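Local coordinates for penicillin-binding protein (Bacillus halodurans, PDB 3TG9) that probably binds penicillin and related beta-lactams through a serine-based site of the kind found in serine beta-lactamases, at residues L7-A20 with I31-N45. Numbering follows the deposited sequence.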
ATOM      1  N   LEU B   7      16.857  16.524 -23.177  1.00 59.54           N
ATOM      2  CA  LEU B   7      16.541  15.388 -22.299  1.00 52.42           C
ATOM      3  C   LEU B   7      15.348  14.532 -22.760  1.00 53.80           C
ATOM      4  O   LEU B   7      15.315  13.315 -22.530  1.00 54.24           O
ATOM      5  CB  LEU B   7      16.260  15.903 -20.885  1.00 46.56           C
ATOM      6  CG  LEU B   7      17.345  16.791 -20.271  1.00 47.85           C
ATOM      7  CD1 LEU B   7      16.866  17.458 -18.993  1.00 38.08           C
ATOM      8  CD2 LEU B   7      18.555  15.946 -19.998  1.00 43.89           C
ATOM      9  N   HIS B   8      14.368  15.164 -23.402  1.00 53.21           N
ATOM     10  CA  HIS B   8      13.148  14.458 -23.786  1.00 49.96           C
ATOM     11  C   HIS B   8      13.449  13.277 -24.706  1.00 58.86           C
ATOM     12  O   HIS B   8      12.911  12.171 -24.531  1.00 54.47           O
ATOM     13  CB  HIS B   8      12.164  15.418 -24.453  1.00 54.48           C
ATOM     14  CG  HIS B   8      11.803  16.598 -23.604  1.00 53.36           C
ATOM     15  ND1 HIS B   8      10.617  16.679 -22.904  1.00 56.18           N
ATOM     16  CD2 HIS B   8      12.472  17.747 -23.347  1.00 52.86           C
ATOM     17  CE1 HIS B   8      10.574  17.827 -22.248  1.00 55.54           C
ATOM     18  NE2 HIS B   8      11.685  18.495 -22.502  1.00 50.05           N
ATOM     19  N   THR B   9      14.310  13.524 -25.688  1.00 56.86           N
ATOM     20  CA  THR B   9      14.689  12.512 -26.660  1.00 53.20           C
ATOM     21  C   THR B   9      15.427  11.381 -25.970  1.00 53.29           C
ATOM     22  O   THR B   9      15.235  10.204 -26.290  1.00 52.92           O
ATOM     23  CB  THR B   9      15.607  13.101 -27.737  1.00 59.74           C
ATOM     24  OG1 THR B   9      14.993  14.266 -28.305  1.00 59.64           O
ATOM     25  CG2 THR B   9      15.867  12.077 -28.825  1.00 55.45           C
ATOM     26  N   ILE B  10      16.279  11.749 -25.022  1.00 53.14           N
ATOM     27  CA  ILE B  10      17.043  10.763 -24.269  1.00 54.07           C
ATOM     28  C   ILE B  10      16.101   9.815 -23.527  1.00 50.95           C
ATOM     29  O   ILE B  10      16.218   8.589 -23.626  1.00 54.82           O
ATOM     30  CB  ILE B  10      18.014  11.441 -23.279  1.00 48.98           C
ATOM     31  CG1 ILE B  10      19.165  12.116 -24.038  1.00 55.09           C
ATOM     32  CG2 ILE B  10      18.560  10.424 -22.286  1.00 44.50           C
ATOM     33  CD1 ILE B  10      19.912  13.174 -23.235  1.00 48.16           C
ATOM     34  N   MET B  11      15.157  10.390 -22.797  1.00 50.48           N
ATOM     35  CA  MET B  11      14.205   9.595 -22.022  1.00 57.29           C
ATOM     36  C   MET B  11      13.253   8.781 -22.894  1.00 51.70           C
ATOM     37  O   MET B  11      12.910   7.640 -22.563  1.00 48.34           O
ATOM     38  CB  MET B  11      13.454  10.484 -21.032  1.00 49.45           C
ATOM     39  CG  MET B  11      14.347  10.870 -19.870  1.00 50.09           C
ATOM     40  SD  MET B  11      13.598  11.963 -18.682  1.00 54.61           S
ATOM     41  CE  MET B  11      12.386  10.845 -17.952  1.00 42.41           C
ATOM     42  N   GLU B  12      12.858   9.364 -24.019  1.00 54.53           N
ATOM     43  CA  GLU B  12      11.988   8.692 -24.973  1.00 56.02           C
ATOM     44  C   GLU B  12      12.692   7.480 -25.557  1.00 57.96           C
ATOM     45  O   GLU B  12      12.093   6.418 -25.717  1.00 56.46           O
ATOM     46  CB  GLU B  12      11.589   9.658 -26.088  1.00 60.00           C
ATOM     47  CG  GLU B  12      10.220   9.386 -26.693  1.00 65.73           C
ATOM     48  CD  GLU B  12       9.461  10.672 -26.991  1.00 77.09           C
ATOM     49  OE1 GLU B  12      10.067  11.761 -26.860  1.00 74.81           O
ATOM     50  OE2 GLU B  12       8.261  10.598 -27.347  1.00 74.61           O
ATOM     51  N   ASP B  13      13.976   7.647 -25.863  1.00 57.92           N
ATOM     52  CA  ASP B  13      14.764   6.582 -26.469  1.00 56.04           C
ATOM     53  C   ASP B  13      15.025   5.447 -25.488  1.00 57.13           C
ATOM     54  O   ASP B  13      15.061   4.270 -25.867  1.00 54.71           O
ATOM     55  CB  ASP B  13      16.083   7.141 -27.010  1.00 62.87           C
ATOM     56  CG  ASP B  13      15.881   8.039 -28.223  1.00 66.15           C
ATOM     57  OD1 ASP B  13      15.026   7.709 -29.076  1.00 66.14           O
ATOM     58  OD2 ASP B  13      16.576   9.074 -28.324  1.00 63.81           O
ATOM     59  N   TRP B  14      15.204   5.800 -24.222  1.00 55.76           N
ATOM     60  CA  TRP B  14      15.434   4.792 -23.197  1.00 53.78           C
ATOM     61  C   TRP B  14      14.140   4.379 -22.502  1.00 54.22           C
ATOM     62  O   TRP B  14      14.159   3.566 -21.575  1.00 51.52           O
ATOM     63  CB  TRP B  14      16.466   5.288 -22.184  1.00 55.19           C
ATOM     64  CG  TRP B  14      17.831   5.407 -22.777  1.00 54.75           C
ATOM     65  CD1 TRP B  14      18.449   6.551 -23.202  1.00 49.87           C
ATOM     66  CD2 TRP B  14      18.749   4.336 -23.035  1.00 52.05           C
ATOM     67  NE1 TRP B  14      19.699   6.255 -23.695  1.00 48.63           N
ATOM     68  CE2 TRP B  14      19.905   4.903 -23.603  1.00 47.83           C
ATOM     69  CE3 TRP B  14      18.702   2.952 -22.830  1.00 51.72           C
ATOM     70  CZ2 TRP B  14      21.007   4.138 -23.971  1.00 50.76           C
ATOM     71  CZ3 TRP B  14      19.799   2.191 -23.197  1.00 55.60           C
ATOM     72  CH2 TRP B  14      20.936   2.786 -23.761  1.00 56.42           C
ATOM     73  N   LYS B  15      13.023   4.932 -22.968  1.00 55.19           N
ATOM     74  CA  LYS B  15      11.709   4.631 -22.403  1.00 54.61           C
ATOM     75  C   LYS B  15      11.727   4.779 -20.885  1.00 49.80           C
ATOM     76  O   LYS B  15      11.393   3.836 -20.162  1.00 47.94           O
ATOM     77  CB  LYS B  15      11.270   3.208 -22.770  1.00 54.35           C
ATOM     78  CG  LYS B  15      11.507   2.812 -24.217  1.00 58.98           C
ATOM     79  CD  LYS B  15      10.738   3.697 -25.177  1.00 61.31           C
ATOM     80  CE  LYS B  15      11.093   3.372 -26.624  1.00 69.56           C
ATOM     81  NZ  LYS B  15      10.406   4.286 -27.585  1.00 75.39           N
ATOM     82  N   LEU B  16      12.121   5.955 -20.403  1.00 47.35           N
ATOM     83  CA  LEU B  16      12.245   6.165 -18.966  1.00 44.90           C
ATOM     84  C   LEU B  16      11.077   6.950 -18.407  1.00 45.30           C
ATOM     85  O   LEU B  16      10.870   8.110 -18.776  1.00 46.43           O
ATOM     86  CB  LEU B  16      13.556   6.880 -18.612  1.00 47.96           C
ATOM     87  CG  LEU B  16      13.808   7.028 -17.103  1.00 41.79           C
ATOM     88  CD1 LEU B  16      14.105   5.676 -16.479  1.00 36.07           C
ATOM     89  CD2 LEU B  16      14.943   7.992 -16.822  1.00 41.09           C
ATOM     90  N   SER B  17      10.324   6.316 -17.510  1.00 43.20           N
ATOM     91  CA  SER B  17       9.282   7.011 -16.772  1.00 40.35           C
ATOM     92  C   SER B  17       9.879   7.664 -15.534  1.00 35.54           C
ATOM     93  O   SER B  17      10.300   6.980 -14.594  1.00 35.93           O
ATOM     94  CB  SER B  17       8.164   6.049 -16.370  1.00 37.85           C
ATOM     95  OG  SER B  17       7.220   6.700 -15.534  1.00 36.36           O
ATOM     96  N   GLY B  18       9.931   8.987 -15.546  1.00 31.13           N
ATOM     97  CA  GLY B  18      10.411   9.745 -14.411  1.00 29.42           C
ATOM     98  C   GLY B  18      10.676  11.180 -14.820  1.00 37.21           C
ATOM     99  O   GLY B  18      10.027  11.704 -15.729  1.00 38.35           O
ATOM    100  N   THR B  19      11.633  11.810 -14.143  1.00 32.59           N
ATOM    101  CA  THR B  19      12.048  13.174 -14.443  1.00 38.12           C
ATOM    102  C   THR B  19      13.575  13.299 -14.407  1.00 39.96           C
ATOM    103  O   THR B  19      14.212  12.971 -13.400  1.00 37.90           O
ATOM    104  CB  THR B  19      11.452  14.164 -13.445  1.00 35.59           C
ATOM    105  OG1 THR B  19      10.025  14.188 -13.597  1.00 38.75           O
ATOM    106  CG2 THR B  19      12.018  15.568 -13.674  1.00 36.23           C
ATOM    107  N   ALA B  20      14.156  13.764 -15.511  1.00 39.20           N
ATOM    108  CA  ALA B  20      15.593  14.040 -15.570  1.00 37.84           C
ATOM    109  C   ALA B  20      15.867  15.539 -15.552  1.00 37.08           C
ATOM    110  O   ALA B  20      15.037  16.333 -15.993  1.00 39.97           O
ATOM    111  CB  ALA B  20      16.212  13.399 -16.806  1.00 37.72           C
ATOM    112  N   ILE B  31      14.889  20.537 -17.840  1.00 46.53           N
ATOM    113  CA  ILE B  31      14.122  19.572 -17.066  1.00 43.16           C
ATOM    114  C   ILE B  31      13.122  18.854 -17.953  1.00 44.76           C
ATOM    115  O   ILE B  31      12.425  19.485 -18.744  1.00 49.19           O
ATOM    116  CB  ILE B  31      13.377  20.243 -15.913  1.00 42.55           C
ATOM    117  CG1 ILE B  31      14.326  21.156 -15.140  1.00 39.69           C
ATOM    118  CG2 ILE B  31      12.734  19.186 -15.008  1.00 39.74           C
ATOM    119  CD1 ILE B  31      13.763  21.664 -13.836  1.00 40.50           C
ATOM    120  N   ALA B  32      13.050  17.535 -17.826  1.00 40.99           N
ATOM    121  CA  ALA B  32      12.179  16.754 -18.692  1.00 42.89           C
ATOM    122  C   ALA B  32      11.487  15.596 -17.970  1.00 46.53           C
ATOM    123  O   ALA B  32      12.138  14.764 -17.320  1.00 40.10           O
ATOM    124  CB  ALA B  32      12.957  16.243 -19.896  1.00 40.45           C
ATOM    125  N   SER B  33      10.164  15.533 -18.098  1.00 42.93           N
ATOM    126  CA  SER B  33       9.409  14.439 -17.508  1.00 35.19           C
ATOM    127  C   SER B  33       8.806  13.532 -18.576  1.00 43.29           C
ATOM    128  O   SER B  33       8.453  13.995 -19.661  1.00 44.77           O
ATOM    129  CB  SER B  33       8.329  14.987 -16.587  1.00 36.50           C
ATOM    130  OG  SER B  33       8.911  15.753 -15.548  1.00 35.41           O
ATOM    131  N   LEU B  34       8.710  12.239 -18.267  1.00 39.17           N
ATOM    132  CA  LEU B  34       8.065  11.274 -19.154  1.00 41.17           C
ATOM    133  C   LEU B  34       7.330  10.196 -18.344  1.00 44.68           C
ATOM    134  O   LEU B  34       7.574  10.032 -17.149  1.00 42.94           O
ATOM    135  CB  LEU B  34       9.092  10.633 -20.091  1.00 46.26           C
ATOM    136  CG  LEU B  34       8.586   9.797 -21.270  1.00 48.06           C
ATOM    137  CD1 LEU B  34       7.878  10.669 -22.301  1.00 41.78           C
ATOM    138  CD2 LEU B  34       9.744   9.046 -21.910  1.00 45.60           C
ATOM    139  N   GLY B  35       6.428   9.469 -18.997  1.00 43.57           N
ATOM    140  CA  GLY B  35       5.714   8.383 -18.352  1.00 39.00           C
ATOM    141  C   GLY B  35       4.715   8.863 -17.313  1.00 39.27           C
ATOM    142  O   GLY B  35       4.477  10.066 -17.174  1.00 36.07           O
ATOM    143  N   PHE B  36       4.136   7.914 -16.580  1.00 36.21           N
ATOM    144  CA  PHE B  36       3.139   8.232 -15.562  1.00 36.21           C
ATOM    145  C   PHE B  36       3.623   8.082 -14.123  1.00 33.77           C
ATOM    146  O   PHE B  36       4.180   7.041 -13.735  1.00 29.93           O
ATOM    147  CB  PHE B  36       1.875   7.385 -15.762  1.00 36.37           C
ATOM    148  CG  PHE B  36       1.100   7.762 -16.981  1.00 37.47           C
ATOM    149  CD1 PHE B  36       0.298   8.875 -16.977  1.00 43.95           C
ATOM    150  CD2 PHE B  36       1.205   7.022 -18.142  1.00 43.96           C
ATOM    151  CE1 PHE B  36      -0.403   9.239 -18.108  1.00 49.18           C
ATOM    152  CE2 PHE B  36       0.506   7.385 -19.274  1.00 44.28           C
ATOM    153  CZ  PHE B  36      -0.297   8.491 -19.255  1.00 43.23           C
ATOM    154  N   ALA B  37       3.396   9.139 -13.349  1.00 27.78           N
ATOM    155  CA  ALA B  37       3.486   9.083 -11.896  1.00 31.51           C
ATOM    156  C   ALA B  37       2.457   8.089 -11.346  1.00 33.36           C
ATOM    157  O   ALA B  37       2.757   7.296 -10.450  1.00 28.85           O
ATOM    158  CB  ALA B  37       3.260  10.462 -11.302  1.00 25.19           C
ATOM    159  N   ASN B  38       1.245   8.131 -11.892  1.00 32.76           N
ATOM    160  CA  ASN B  38       0.209   7.154 -11.553  1.00 30.41           C
ATOM    161  C   ASN B  38      -0.381   6.600 -12.838  1.00 30.09           C
ATOM    162  O   ASN B  38      -1.110   7.295 -13.539  1.00 37.38           O
ATOM    163  CB  ASN B  38      -0.889   7.805 -10.692  1.00 35.85           C
ATOM    164  CG  ASN B  38      -1.868   6.787 -10.097  1.00 35.55           C
ATOM    165  OD1 ASN B  38      -2.362   5.894 -10.786  1.00 32.51           O
ATOM    166  ND2 ASN B  38      -2.141   6.924  -8.807  1.00 35.89           N
ATOM    167  N   ARG B  39      -0.048   5.359 -13.164  1.00 30.76           N
ATOM    168  CA  ARG B  39      -0.543   4.752 -14.392  1.00 36.64           C
ATOM    169  C   ARG B  39      -2.077   4.658 -14.403  1.00 47.05           C
ATOM    170  O   ARG B  39      -2.740   5.235 -15.272  1.00 47.30           O
ATOM    171  CB  ARG B  39       0.084   3.373 -14.583  1.00 41.78           C
ATOM    172  CG  ARG B  39       1.605   3.394 -14.595  1.00 41.85           C
ATOM    173  CD  ARG B  39       2.186   2.046 -14.970  1.00 39.10           C
ATOM    174  NE  ARG B  39       3.642   2.039 -14.833  1.00 44.78           N
ATOM    175  CZ  ARG B  39       4.425   1.038 -15.224  1.00 34.48           C
ATOM    176  NH1 ARG B  39       3.898  -0.027 -15.795  1.00 41.59           N
ATOM    177  NH2 ARG B  39       5.735   1.110 -15.052  1.00 36.80           N
ATOM    178  N   ALA B  40      -2.637   3.942 -13.434  1.00 42.06           N
ATOM    179  CA  ALA B  40      -4.088   3.814 -13.325  1.00 42.71           C
ATOM    180  C   ALA B  40      -4.807   5.149 -13.559  1.00 42.27           C
ATOM    181  O   ALA B  40      -5.613   5.269 -14.477  1.00 47.63           O
ATOM    182  CB  ALA B  40      -4.474   3.222 -11.968  1.00 36.88           C
ATOM    183  N   GLU B  41      -4.506   6.145 -12.734  1.00 39.69           N
ATOM    184  CA  GLU B  41      -5.163   7.447 -12.815  1.00 39.83           C
ATOM    185  C   GLU B  41      -4.628   8.337 -13.929  1.00 43.45           C
ATOM    186  O   GLU B  41      -5.030   9.495 -14.050  1.00 39.41           O
ATOM    187  CB  GLU B  41      -5.037   8.183 -11.481  1.00 40.70           C
ATOM    188  CG  GLU B  41      -5.573   7.390 -10.312  1.00 41.35           C
ATOM    189  CD  GLU B  41      -7.080   7.210 -10.393  1.00 43.24           C
ATOM    190  OE1 GLU B  41      -7.751   8.177 -10.814  1.00 36.10           O
ATOM    191  OE2 GLU B  41      -7.585   6.113 -10.037  1.00 42.42           O
ATOM    192  N   ARG B  42      -3.709   7.809 -14.728  1.00 44.81           N
ATOM    193  CA  ARG B  42      -3.185   8.554 -15.864  1.00 46.86           C
ATOM    194  C   ARG B  42      -2.664   9.928 -15.451  1.00 45.19           C
ATOM    195  O   ARG B  42      -2.841  10.914 -16.170  1.00 44.27           O
ATOM    196  CB  ARG B  42      -4.271   8.715 -16.928  1.00 50.40           C
ATOM    197  CG  ARG B  42      -4.848   7.403 -17.415  1.00 53.39           C
ATOM    198  CD  ARG B  42      -3.789   6.591 -18.124  1.00 55.90           C
ATOM    199  NE  ARG B  42      -3.359   7.243 -19.359  1.00 57.17           N
ATOM    200  CZ  ARG B  42      -3.795   6.904 -20.568  1.00 62.70           C
ATOM    201  NH1 ARG B  42      -4.672   5.913 -20.704  1.00 64.44           N
ATOM    202  NH2 ARG B  42      -3.356   7.551 -21.639  1.00 58.44           N
ATOM    203  N   ILE B  43      -2.047  10.002 -14.278  1.00 42.99           N
ATOM    204  CA  ILE B  43      -1.386  11.233 -13.874  1.00 36.44           C
ATOM    205  C   ILE B  43       0.050  11.186 -14.379  1.00 39.53           C
ATOM    206  O   ILE B  43       0.851  10.375 -13.914  1.00 38.91           O
ATOM    207  CB  ILE B  43      -1.402  11.435 -12.353  1.00 35.43           C
ATOM    208  CG1 ILE B  43      -2.843  11.404 -11.828  1.00 38.77           C
ATOM    209  CG2 ILE B  43      -0.706  12.751 -11.991  1.00 31.54           C
ATOM    210  CD1 ILE B  43      -2.961  11.653 -10.331  1.00 40.10           C
ATOM    211  N   PRO B  44       0.372  12.041 -15.353  1.00 39.01           N
ATOM    212  CA  PRO B  44       1.706  12.023 -15.963  1.00 36.18           C
ATOM    213  C   PRO B  44       2.756  12.446 -14.957  1.00 34.21           C
ATOM    214  O   PRO B  44       2.466  13.269 -14.080  1.00 33.78           O
ATOM    215  CB  PRO B  44       1.615  13.100 -17.063  1.00 39.43           C
ATOM    216  CG  PRO B  44       0.128  13.402 -17.215  1.00 44.71           C
ATOM    217  CD  PRO B  44      -0.470  13.136 -15.867  1.00 37.25           C
ATOM    218  N   ASN B  45       3.960  11.898 -15.082  1.00 32.49           N
ATOM    219  CA  ASN B  45       5.100  12.454 -14.376  1.00 32.67           C
ATOM    220  C   ASN B  45       5.320  13.873 -14.860  1.00 32.27           C
ATOM    221  O   ASN B  45       5.318  14.123 -16.071  1.00 32.66           O
ATOM    222  CB  ASN B  45       6.348  11.624 -14.656  1.00 32.60           C
ATOM    223  CG  ASN B  45       6.386  10.357 -13.847  1.00 29.50           C
ATOM    224  OD1 ASN B  45       6.194  10.380 -12.637  1.00 28.13           O
ATOM    225  ND2 ASN B  45       6.635   9.236 -14.511  1.00 30.20           N
TER
HETATM  226  O   HOH W   1      12.002  20.789 -20.946  1.00 44.23           O
HETATM  227  O   HOH W   2       4.746   4.840 -14.734  1.00 39.39           O
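Ala-32 lies beneath the first turns of helix 7-13, where its methyl sits almost over the centre of the His-8 imidazole, CB 3.6 Å from the ring centroid in a CH-pi contact. The same methyl presses on Leu-7, with CB to CB at 3.5 Å, tighter than usual packing. At the ring edge, a water in the imidazole plane joins His-8 NE2 to Ile-31 O.

Leu-34 extends this apolar face. Its CB rests 3.9 Å from Met-11 CE and touches Leu-16 O; with CG anti to the backbone N (chi1 -169°), it lies along that carbonyl, and CD2 ends 3.5 Å from both Leu-16 O and Met-11 O, beside the Schellman motif that closes the helix. The leucine runs past Met-11 in the opposite direction. Met-11 SD lies 3.4 Å from Ala-32 O, and the bend at chi3 (69°) carries CE toward Leu-34 CB.

Below the helix, strands 18-20 and 31-34 pair antiparallel. Ala-20 and Ala-32 exchange two backbone hydrogen bonds; Gly-18 and Leu-34 do likewise, although the bond from Gly-18 N is weak. Leu-34 O also accepts from Asn-45 ND2 at 2.9 Å, the donor tilted 15° from the carbonyl plane. Ser-17 OG, 2.8 Å from Asn-45 ND2, is hydrogen-bonded to Asn-315, and a water links it to Phe-36 O and Arg-39 NE.

The pair forms part of a beta hairpin at the margin of the large antiparallel sheet: strand 30-34 is outermost in the chain, and strand 18-24 lies between it and strand 308-314. Helix 7-13 runs roughly along strand 31-34, beside the C-terminal helix 320-330, with Leu-7 meeting Ile-327, in keeping with the terminal helices that flank the sheet in serine beta-lactamase folds.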